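PDB 5VTL: Tb427.07.360- putative uncharacterized metacyclic invariant surface protein from Trypanosoma brucei from Trypanosoma brucei, which is of unknown function but is probably displayed on the surface of metacyclic parasites as an elongated, almost entirely helical protein. Local coordinates for residues A202-A205 against E206-A210; K40-E43 against G44-A48; N2-S5 against H6-A10. All blocks are in the same frame, centred on the assembly; numbering follows the deposited sequence.

In the fold
From the N terminus the chain first meets interaction 3, where residues 2-10 begin helix 4-58. Some 55 Å further on, centre to centre, the same helix carries interaction 2 at residues 40-48, on the other side of the chain's centre. Interaction 1 comes last, over residues 202-210 at the C-terminal end of helix 157-209. Each joins neighbouring turns of one helix, so none closes a loop, and the three follow in series without nesting or crossing. Interactions 1 and 2 nevertheless meet in space, Ala202 CB packing 3.6 Å from Ala48 O where the returning helix lies against the first, whereas the centres of interactions 1 and 3 are about 68 Å apart.

Interaction 1 (A202-A205 against E206-A210)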
ATOM      1  N   ALA A 202      32.261   5.191  -8.864  1.00  7.56           N
ATOM      2  CA  ALA A 202      33.272   5.573  -7.893  1.00  5.63           C
ATOM      3  C   ALA A 202      34.335   4.484  -7.814  1.00  9.64           C
ATOM      4  O   ALA A 202      35.528   4.772  -7.731  1.00 11.23           O
ATOM      5  CB  ALA A 202      32.661   5.805  -6.536  1.00  9.18           C
ATOM      6  N   GLU A 203      33.898   3.235  -7.849  1.00  8.06           N
ATOM      7  CA  GLU A 203      34.824   2.107  -7.685  1.00 12.33           C
ATOM      8  C   GLU A 203      35.772   2.050  -8.871  1.00 18.24           C
ATOM      9  O   GLU A 203      36.981   1.801  -8.720  1.00 12.59           O
ATOM     10  CB  GLU A 203      34.055   0.797  -7.542  1.00  9.58           C
ATOM     11  CG  GLU A 203      33.404   0.679  -6.172  1.00 16.89           C
ATOM     12  CD  GLU A 203      32.496  -0.512  -6.041  1.00 21.08           C
ATOM     13  OE1 GLU A 203      32.261  -1.199  -7.064  1.00 17.56           O
ATOM     14  OE2 GLU A 203      32.015  -0.751  -4.903  1.00 13.27           O
ATOM     15  N   GLU A 204      35.224   2.289 -10.055  1.00 10.19           N
ATOM     16  CA  GLU A 204      36.050   2.295 -11.270  1.00 10.13           C
ATOM     17  C   GLU A 204      37.048   3.423 -11.243  1.00 15.17           C
ATOM     18  O   GLU A 204      38.223   3.230 -11.570  1.00 16.92           O
ATOM     19  CB  GLU A 204      35.191   2.398 -12.537  1.00 13.96           C
ATOM     20  CG  GLU A 204      36.018   2.194 -13.824  1.00 17.96           C
ATOM     21  CD  GLU A 204      35.293   2.556 -15.107  1.00 30.48           C
ATOM     22  OE1 GLU A 204      35.865   3.362 -15.882  1.00 28.54           O
ATOM     23  OE2 GLU A 204      34.185   2.029 -15.371  1.00 24.34           O
ATOM     24  N   ALA A 205      36.578   4.608 -10.867  1.00 10.94           N
ATOM     25  CA  ALA A 205      37.426   5.780 -10.766  1.00 12.46           C
ATOM     26  C   ALA A 205      38.589   5.517  -9.832  1.00 11.45           C
ATOM     27  O   ALA A 205      39.738   5.863 -10.123  1.00 14.12           O
ATOM     28  CB  ALA A 205      36.637   6.955 -10.243  1.00  9.57           C
ATOM     29  N   GLU A 206      38.276   4.934  -8.685  1.00 10.77           N
ATOM     30  CA  GLU A 206      39.307   4.691  -7.680  1.00 12.45           C
ATOM     31  C   GLU A 206      40.332   3.676  -8.178  1.00 13.74           C
ATOM     32  O   GLU A 206      41.535   3.860  -7.964  1.00 17.79           O
ATOM     33  CB  GLU A 206      38.672   4.267  -6.347  1.00 11.59           C
ATOM     34  CG  GLU A 206      38.134   5.451  -5.552  1.00  8.22           C
ATOM     35  CD  GLU A 206      37.356   5.061  -4.299  1.00 13.14           C
ATOM     36  OE1 GLU A 206      37.166   3.850  -4.054  1.00 12.42           O
ATOM     37  OE2 GLU A 206      36.929   5.985  -3.575  1.00 14.47           O
ATOM     38  N   ARG A 207      39.871   2.628  -8.859  1.00 14.41           N
ATOM     39  CA  ARG A 207      40.769   1.625  -9.426  1.00 13.12           C
ATOM     40  C   ARG A 207      41.679   2.244 -10.468  1.00 17.48           C
ATOM     41  O   ARG A 207      42.873   1.973 -10.507  1.00 18.91           O
ATOM     42  CB  ARG A 207      39.998   0.495 -10.094  1.00 17.58           C
ATOM     43  CG  ARG A 207      39.364  -0.482  -9.152  1.00 40.42           C
ATOM     44  CD  ARG A 207      38.832  -1.678  -9.926  1.00 33.03           C
ATOM     45  NE  ARG A 207      37.780  -1.312 -10.887  1.00 30.29           N
ATOM     46  CZ  ARG A 207      36.477  -1.580 -10.736  1.00 38.82           C
ATOM     47  NH1 ARG A 207      36.025  -2.230  -9.663  1.00 45.07           N
ATOM     48  NH2 ARG A 207      35.607  -1.208 -11.672  1.00 26.76           N
ATOM     49  N   THR A 208      41.103   3.079 -11.324  1.00 17.99           N
ATOM     50  CA  THR A 208      41.875   3.724 -12.370  1.00 18.15           C
ATOM     51  C   THR A 208      42.899   4.684 -11.779  1.00 15.98           C
ATOM     52  O   THR A 208      44.039   4.714 -12.220  1.00 23.52           O
ATOM     53  CB  THR A 208      40.959   4.468 -13.363  1.00 20.55           C
ATOM     54  OG1 THR A 208      40.080   3.530 -13.981  1.00 20.33           O
ATOM     55  CG2 THR A 208      41.792   5.160 -14.456  1.00 25.76           C
ATOM     56  N   ALA A 209      42.505   5.461 -10.776  1.00 20.72           N
ATOM     57  CA  ALA A 209      43.428   6.400 -10.144  1.00 20.72           C
ATOM     58  C   ALA A 209      44.577   5.683  -9.428  1.00 24.48           C
ATOM     59  O   ALA A 209      45.714   6.160  -9.427  1.00 30.05           O
ATOM     60  CB  ALA A 209      42.696   7.290  -9.181  1.00 12.03           C
ATOM     61  N   ALA A 210      44.271   4.558  -8.794  1.00 20.10           N
ATOM     62  CA  ALA A 210      45.299   3.762  -8.116  1.00 18.99           C
ATOM     63  C   ALA A 210      46.395   3.330  -9.094  1.00 23.45           C
ATOM     64  O   ALA A 210      46.113   3.010 -10.258  1.00 26.61           O
ATOM     65  CB  ALA A 210      44.658   2.542  -7.473  1.00 21.10           C
TER
HETATM   66  O   HOH W   1      38.129   4.758 -15.201  1.00 27.73           O
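Thr208 reaches back one turn to Glu204 by both backbone and side chain, in the last turns of helix 157-209. Its amide N donates to Glu204 O at 2.9 Å, one of four consecutive i to i+4 backbone bonds; the others run from Glu206 to Ala202, Arg207 to Glu203 and Ala209 to Ala205. Thr208 OG1 lies 3.1 Å from the same carbonyl, Glu204 O, although the destination of its proton is not settled.

Water links the polar ends of this pair. A single molecule donates to Glu204 OE1 at 2.7 Å and sits 2.6 Å from Thr208 OG1, bridging one carboxylate oxygen and the hydroxyl beside the helix.

The charged groups pack without direct salt bridges between the two segments. Arg207 bends at its third torsion (chi3 -62°), which folds the guanidinium back along the preceding turn. One face of that group lies over Glu203 O and Glu204 N, both displaced toward its rim, while NH2 approaches Glu204 CB to 3.7 Å. The side chains of Glu204 and Arg207 cross at about a right angle, yet their carboxylate and guanidinium planes differ by only 20°. Glu204 OE2 stays 5.1 Å from Arg207 NH2, so any attraction between them acts at a distance, probably weakly. On another side of the helix, Glu206 runs its methylenes past Ala202, with CG 3.5 Å from Ala202 O, and its carboxylate forms a salt bridge with Arg51.

That salt bridge joins this helix end to helix 4-58, against which Ala202, Ala205 and Ala209 also pack through Arg51, Ala55 and Ser58. Val62, in the linker between helices 4-58 and 63-102, touches Ala205 and Thr208.

Interaction 2 (K40-E43 against G44-A48); sequences KARE and GCQDA
Arg42 and Gln46 form an i to i+4 side-chain pair along helix 4-58, one of the long helices of an extended helical bundle. Arg42 NH1 donates to Gln46 OE1 at 2.9 Å with an N-H...O angle of 156°. The acceptor lies in the guanidinium plane, but the donor stands above the amide carbonyl plane and off its lone pairs; the two flat groups are nearly perpendicular, 88° apart. Arg42 is bent at both chi2 and chi3, which turns its end toward the following turn; Gln46 is extended beyond CG and reaches back to meet it. The guanidinium is held by more than this one bond: Arg42 NE makes a salt bridge with Glu80 of helix 63-102, fastening the group across the interface between the two helices. Asp47 directs its carboxylate onward to a salt bridge with Arg50.

Backbone bonds underlie the pair. The amides of Gly44, Cys45, Gln46 and Asp47 donate in turn to the carbonyls of Lys40, Ala41, Arg42 and Glu43. Arg42 and Gln46 are thus joined twice, since Gln46 N also reaches Arg42 O at 2.9 Å.

Carbon atoms pack around the bonded pair. Arg42 CD approaches Gln46 CD to 3.7 Å, bringing aliphatic carbon beside the amide. Glu43 also crosses Gln46, its carboxylate nearly coplanar with the amide, touching through CG, 4.1 Å from Gln46 OE1. Ala41 and Ala48 face helix 157-209, whereas the buried Cys45 packs on Leu73 and Ala76 of helix 63-102. Cys45 CB lies 3.4 Å from Arg42 O, and Cys45 SG, anti to the carbonyl carbon (chi1 -70°), lies 3.5 Å from Ala41 O.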
ATOM      1  N   LYS A  40      18.419   7.395   1.742  1.00  5.93           N
ATOM      2  CA  LYS A  40      19.687   6.777   2.071  1.00  8.52           C
ATOM      3  C   LYS A  40      20.441   6.476   0.751  1.00 12.79           C
ATOM      4  O   LYS A  40      21.669   6.622   0.664  1.00  7.85           O
ATOM      5  CB  LYS A  40      19.474   5.499   2.869  1.00 14.74           C
ATOM      6  CG  LYS A  40      20.773   4.812   3.285  1.00 36.59           C
ATOM      7  CD  LYS A  40      20.541   3.548   4.134  1.00 56.11           C
ATOM      8  CE  LYS A  40      19.946   3.828   5.508  1.00 48.20           C
ATOM      9  NZ  LYS A  40      20.858   4.592   6.412  1.00 71.69           N
ATOM     10  N   ALA A  41      19.697   6.071  -0.272  1.00  9.56           N
ATOM     11  CA  ALA A  41      20.300   5.780  -1.575  1.00  5.66           C
ATOM     12  C   ALA A  41      20.876   7.039  -2.212  1.00  6.63           C
ATOM     13  O   ALA A  41      21.951   7.027  -2.794  1.00  6.47           O
ATOM     14  CB  ALA A  41      19.280   5.111  -2.502  1.00 11.13           C
ATOM     15  N   ARG A  42      20.156   8.136  -2.098  1.00  5.42           N
ATOM     16  CA  ARG A  42      20.629   9.385  -2.647  1.00  5.81           C
ATOM     17  C   ARG A  42      21.889   9.832  -1.898  1.00  9.10           C
ATOM     18  O   ARG A  42      22.856  10.319  -2.497  1.00  8.41           O
ATOM     19  CB  ARG A  42      19.514  10.428  -2.573  1.00  3.94           C
ATOM     20  CG  ARG A  42      19.895  11.843  -3.048  1.00  7.24           C
ATOM     21  CD  ARG A  42      20.377  12.744  -1.920  1.00  8.94           C
ATOM     22  NE  ARG A  42      19.331  12.924  -0.931  1.00 11.22           N
ATOM     23  CZ  ARG A  42      19.519  13.342   0.314  1.00 11.00           C
ATOM     24  NH1 ARG A  42      20.734  13.635   0.765  1.00 10.37           N
ATOM     25  NH2 ARG A  42      18.479  13.430   1.126  1.00 13.90           N
ATOM     26  N   GLU A  43      21.888   9.671  -0.586  1.00  9.28           N
ATOM     27  CA  GLU A  43      23.092   9.989   0.195  1.00  8.68           C
ATOM     28  C   GLU A  43      24.300   9.176  -0.311  1.00  8.55           C
ATOM     29  O   GLU A  43      25.401   9.696  -0.446  1.00 10.68           O
ATOM     30  CB  GLU A  43      22.844   9.707   1.677  1.00  9.92           C
ATOM     31  CG  GLU A  43      22.024  10.784   2.359  1.00 14.46           C
ATOM     32  CD  GLU A  43      21.446  10.318   3.700  1.00 20.17           C
ATOM     33  OE1 GLU A  43      21.764   9.187   4.119  1.00 20.77           O
ATOM     34  OE2 GLU A  43      20.652  11.064   4.299  1.00 23.73           O
ATOM     35  N   GLY A  44      24.073   7.909  -0.627  1.00  6.18           N
ATOM     36  CA  GLY A  44      25.113   7.050  -1.160  1.00  8.27           C
ATOM     37  C   GLY A  44      25.615   7.537  -2.510  1.00  9.00           C
ATOM     38  O   GLY A  44      26.790   7.381  -2.840  1.00  6.02           O
ATOM     39  N   CYS A  45      24.720   8.112  -3.310  1.00  9.08           N
ATOM     40  CA  CYS A  45      25.134   8.706  -4.582  1.00  6.78           C
ATOM     41  C   CYS A  45      25.983   9.930  -4.351  1.00  8.94           C
ATOM     42  O   CYS A  45      26.927  10.165  -5.068  1.00  7.40           O
ATOM     43  CB  CYS A  45      23.931   9.104  -5.438  1.00  7.50           C
ATOM     44  SG  CYS A  45      23.047   7.698  -6.090  1.00  8.13           S
ATOM     45  N   GLN A  46      25.621  10.745  -3.365  1.00  7.47           N
ATOM     46  CA  GLN A  46      26.427  11.908  -3.028  1.00  9.77           C
ATOM     47  C   GLN A  46      27.841  11.512  -2.628  1.00  8.74           C
ATOM     48  O   GLN A  46      28.815  12.187  -3.003  1.00 11.75           O
ATOM     49  CB  GLN A  46      25.735  12.695  -1.906  1.00  7.67           C
ATOM     50  CG  GLN A  46      24.515  13.458  -2.417  1.00 11.27           C
ATOM     51  CD  GLN A  46      23.752  14.119  -1.301  1.00 16.15           C
ATOM     52  OE1 GLN A  46      23.471  13.489  -0.291  1.00 13.52           O
ATOM     53  NE2 GLN A  46      23.404  15.386  -1.478  1.00 14.32           N
ATOM     54  N   ASP A  47      27.956  10.405  -1.894  1.00  8.69           N
ATOM     55  CA  ASP A  47      29.249   9.888  -1.435  1.00  8.01           C
ATOM     56  C   ASP A  47      30.072   9.413  -2.630  1.00 10.58           C
ATOM     57  O   ASP A  47      31.286   9.619  -2.703  1.00 10.56           O
ATOM     58  CB  ASP A  47      29.038   8.718  -0.476  1.00 15.11           C
ATOM     59  CG  ASP A  47      30.338   8.264   0.209  1.00 20.85           C
ATOM     60  OD1 ASP A  47      30.994   9.089   0.874  1.00 19.76           O
ATOM     61  OD2 ASP A  47      30.700   7.081   0.077  1.00 21.64           O
ATOM     62  N   ALA A  48      29.385   8.785  -3.574  1.00  6.75           N
ATOM     63  CA  ALA A  48      30.023   8.204  -4.743  1.00  7.21           C
ATOM     64  C   ALA A  48      30.575   9.344  -5.583  1.00  9.67           C
ATOM     65  O   ALA A  48      31.703   9.263  -6.072  1.00  8.45           O
ATOM     66  CB  ALA A  48      29.008   7.349  -5.526  1.00  7.95           C
TER

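Interaction 3 (N2-S5 against H6-A10); sequences NTVS and HVSAA
His6 packs back against Thr3 on the tight side of this first helical turn. The imidazole is buried, with Thr3 CA at its edge in the ring plane and Thr3 CG2 3.9 Å from His6 NE2. Phe155 adds an edge-to-face ring contact, and Phe154 and Tyr111 also touch the histidine. Val7 continues the buried surface: its CG2 lies 3.6 Å from Thr3 O, and its side chain packs on Tyr111 and Val115 of helix 105-116 and on Ile128 and Ala129 of helix 123-130. Ala9, one turn beyond Ser5, touches Phe150 of helix 141-154.

Thr3 is the N-cap of helix 4-58. With chi1 at 71°, OG1 is flanked by both backbone branches and faces the first turn, where it accepts from His6 N at 3.3 Å. The bond is consistent with a cap on an amide of that turn, though the place of OG1 is less sure. Val7 N donates to Thr3 O at 3.0 Å in a nearly straight bond (168°), beginning the regular backbone pattern.

The side formed by Val4, Ser5 and Ser8 is more open. Side-chain contact between the two segments is sparse here, Val4 CG1 coming no nearer than 4.2 Å to Ser8 OG, although Val4 touches Thr124, Ser5 Phe154 and Ser8 Ile128. The backbone remains firmly joined through Ser8 N, which donates to Val4 O at 2.8 Å; Ser8 OG also lies 3.1 Å from Val4 O.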
ATOM      1  N   ASN A   2     -31.013 -15.231   5.620  1.00  5.32           N
ATOM      2  CA  ASN A   2     -30.147 -15.530   6.762  1.00  6.82           C
ATOM      3  C   ASN A   2     -29.611 -16.971   6.762  1.00  7.33           C
ATOM      4  O   ASN A   2     -29.398 -17.582   7.809  1.00  5.33           O
ATOM      5  CB  ASN A   2     -30.876 -15.225   8.065  1.00 10.45           C
ATOM      6  CG  ASN A   2     -32.177 -15.964   8.199  1.00 11.01           C
ATOM      7  OD1 ASN A   2     -32.526 -16.823   7.370  1.00  9.75           O
ATOM      8  ND2 ASN A   2     -32.932 -15.616   9.235  1.00 13.45           N
ATOM      9  N   THR A   3     -29.371 -17.489   5.572  1.00  4.98           N
ATOM     10  CA  THR A   3     -28.710 -18.770   5.439  1.00  5.81           C
ATOM     11  C   THR A   3     -27.239 -18.636   5.831  1.00  3.00           C
ATOM     12  O   THR A   3     -26.693 -17.532   5.875  1.00  4.17           O
ATOM     13  CB  THR A   3     -28.773 -19.277   3.998  1.00  8.11           C
ATOM     14  OG1 THR A   3     -27.922 -18.480   3.178  1.00  5.41           O
ATOM     15  CG2 THR A   3     -30.201 -19.236   3.458  1.00 11.62           C
ATOM     16  N   VAL A   4     -26.600 -19.771   6.087  1.00  3.59           N
ATOM     17  CA  VAL A   4     -25.163 -19.810   6.334  1.00  3.70           C
ATOM     18  C   VAL A   4     -24.373 -18.984   5.313  1.00  4.11           C
ATOM     19  O   VAL A   4     -23.527 -18.190   5.694  1.00  4.92           O
ATOM     20  CB  VAL A   4     -24.691 -21.282   6.354  1.00  6.90           C
ATOM     21  CG1 VAL A   4     -23.191 -21.382   6.310  1.00  6.12           C
ATOM     22  CG2 VAL A   4     -25.257 -21.954   7.607  1.00  5.09           C
ATOM     23  N   SER A   5     -24.691 -19.125   4.023  1.00  4.73           N
ATOM     24  CA  SER A   5     -23.968 -18.380   2.995  1.00  6.07           C
ATOM     25  C   SER A   5     -24.188 -16.863   3.111  1.00  4.38           C
ATOM     26  O   SER A   5     -23.237 -16.095   2.903  1.00  5.59           O
ATOM     27  CB  SER A   5     -24.345 -18.868   1.604  1.00  9.92           C
ATOM     28  OG  SER A   5     -23.864 -20.185   1.409  1.00  8.75           O
ATOM     29  N   HIS A   6     -25.411 -16.431   3.427  1.00  3.17           N
ATOM     30  CA  HIS A   6     -25.685 -14.995   3.577  1.00  4.75           C
ATOM     31  C   HIS A   6     -24.842 -14.470   4.731  1.00  5.07           C
ATOM     32  O   HIS A   6     -24.185 -13.441   4.633  1.00  3.37           O
ATOM     33  CB  HIS A   6     -27.144 -14.695   3.904  1.00  4.19           C
ATOM     34  CG  HIS A   6     -28.129 -15.033   2.823  1.00  5.33           C
ATOM     35  ND1 HIS A   6     -28.301 -14.265   1.693  1.00 12.49           N
ATOM     36  CD2 HIS A   6     -29.057 -16.014   2.751  1.00  4.52           C
ATOM     37  CE1 HIS A   6     -29.272 -14.779   0.961  1.00  5.53           C
ATOM     38  NE2 HIS A   6     -29.742 -15.845   1.577  1.00 11.69           N
ATOM     39  N   VAL A   7     -24.861 -15.187   5.840  1.00  4.13           N
ATOM     40  CA  VAL A   7     -24.143 -14.712   7.028  1.00  3.88           C
ATOM     41  C   VAL A   7     -22.634 -14.757   6.802  1.00  2.38           C
ATOM     42  O   VAL A   7     -21.902 -13.856   7.225  1.00  3.66           O
ATOM     43  CB  VAL A   7     -24.558 -15.530   8.270  1.00  4.33           C
ATOM     44  CG1 VAL A   7     -23.725 -15.145   9.485  1.00  9.65           C
ATOM     45  CG2 VAL A   7     -26.011 -15.298   8.549  1.00  7.06           C
ATOM     46  N   SER A   8     -22.138 -15.783   6.111  1.00  4.04           N
ATOM     47  CA  SER A   8     -20.712 -15.838   5.814  1.00  5.18           C
ATOM     48  C   SER A   8     -20.241 -14.619   5.004  1.00  3.59           C
ATOM     49  O   SER A   8     -19.184 -14.029   5.284  1.00  3.04           O
ATOM     50  CB  SER A   8     -20.368 -17.127   5.059  1.00  9.93           C
ATOM     51  OG  SER A   8     -20.451 -18.224   5.932  1.00 11.12           O
ATOM     52  N   ALA A   9     -21.018 -14.278   3.987  1.00  3.78           N
ATOM     53  CA  ALA A   9     -20.745 -13.116   3.156  1.00  5.59           C
ATOM     54  C   ALA A   9     -20.739 -11.824   3.990  1.00  3.98           C
ATOM     55  O   ALA A   9     -19.837 -10.989   3.869  1.00  2.84           O
ATOM     56  CB  ALA A   9     -21.790 -13.016   2.081  1.00  3.92           C
ATOM     57  N   ALA A  10     -21.745 -11.659   4.836  1.00  4.44           N
ATOM     58  CA  ALA A  10     -21.847 -10.461   5.663  1.00  3.23           C
ATOM     59  C   ALA A  10     -20.694 -10.369   6.646  1.00  4.51           C
ATOM     60  O   ALA A  10     -20.185  -9.287   6.908  1.00  3.98           O
ATOM     61  CB  ALA A  10     -23.162 -10.445   6.415  1.00  4.54           C
TER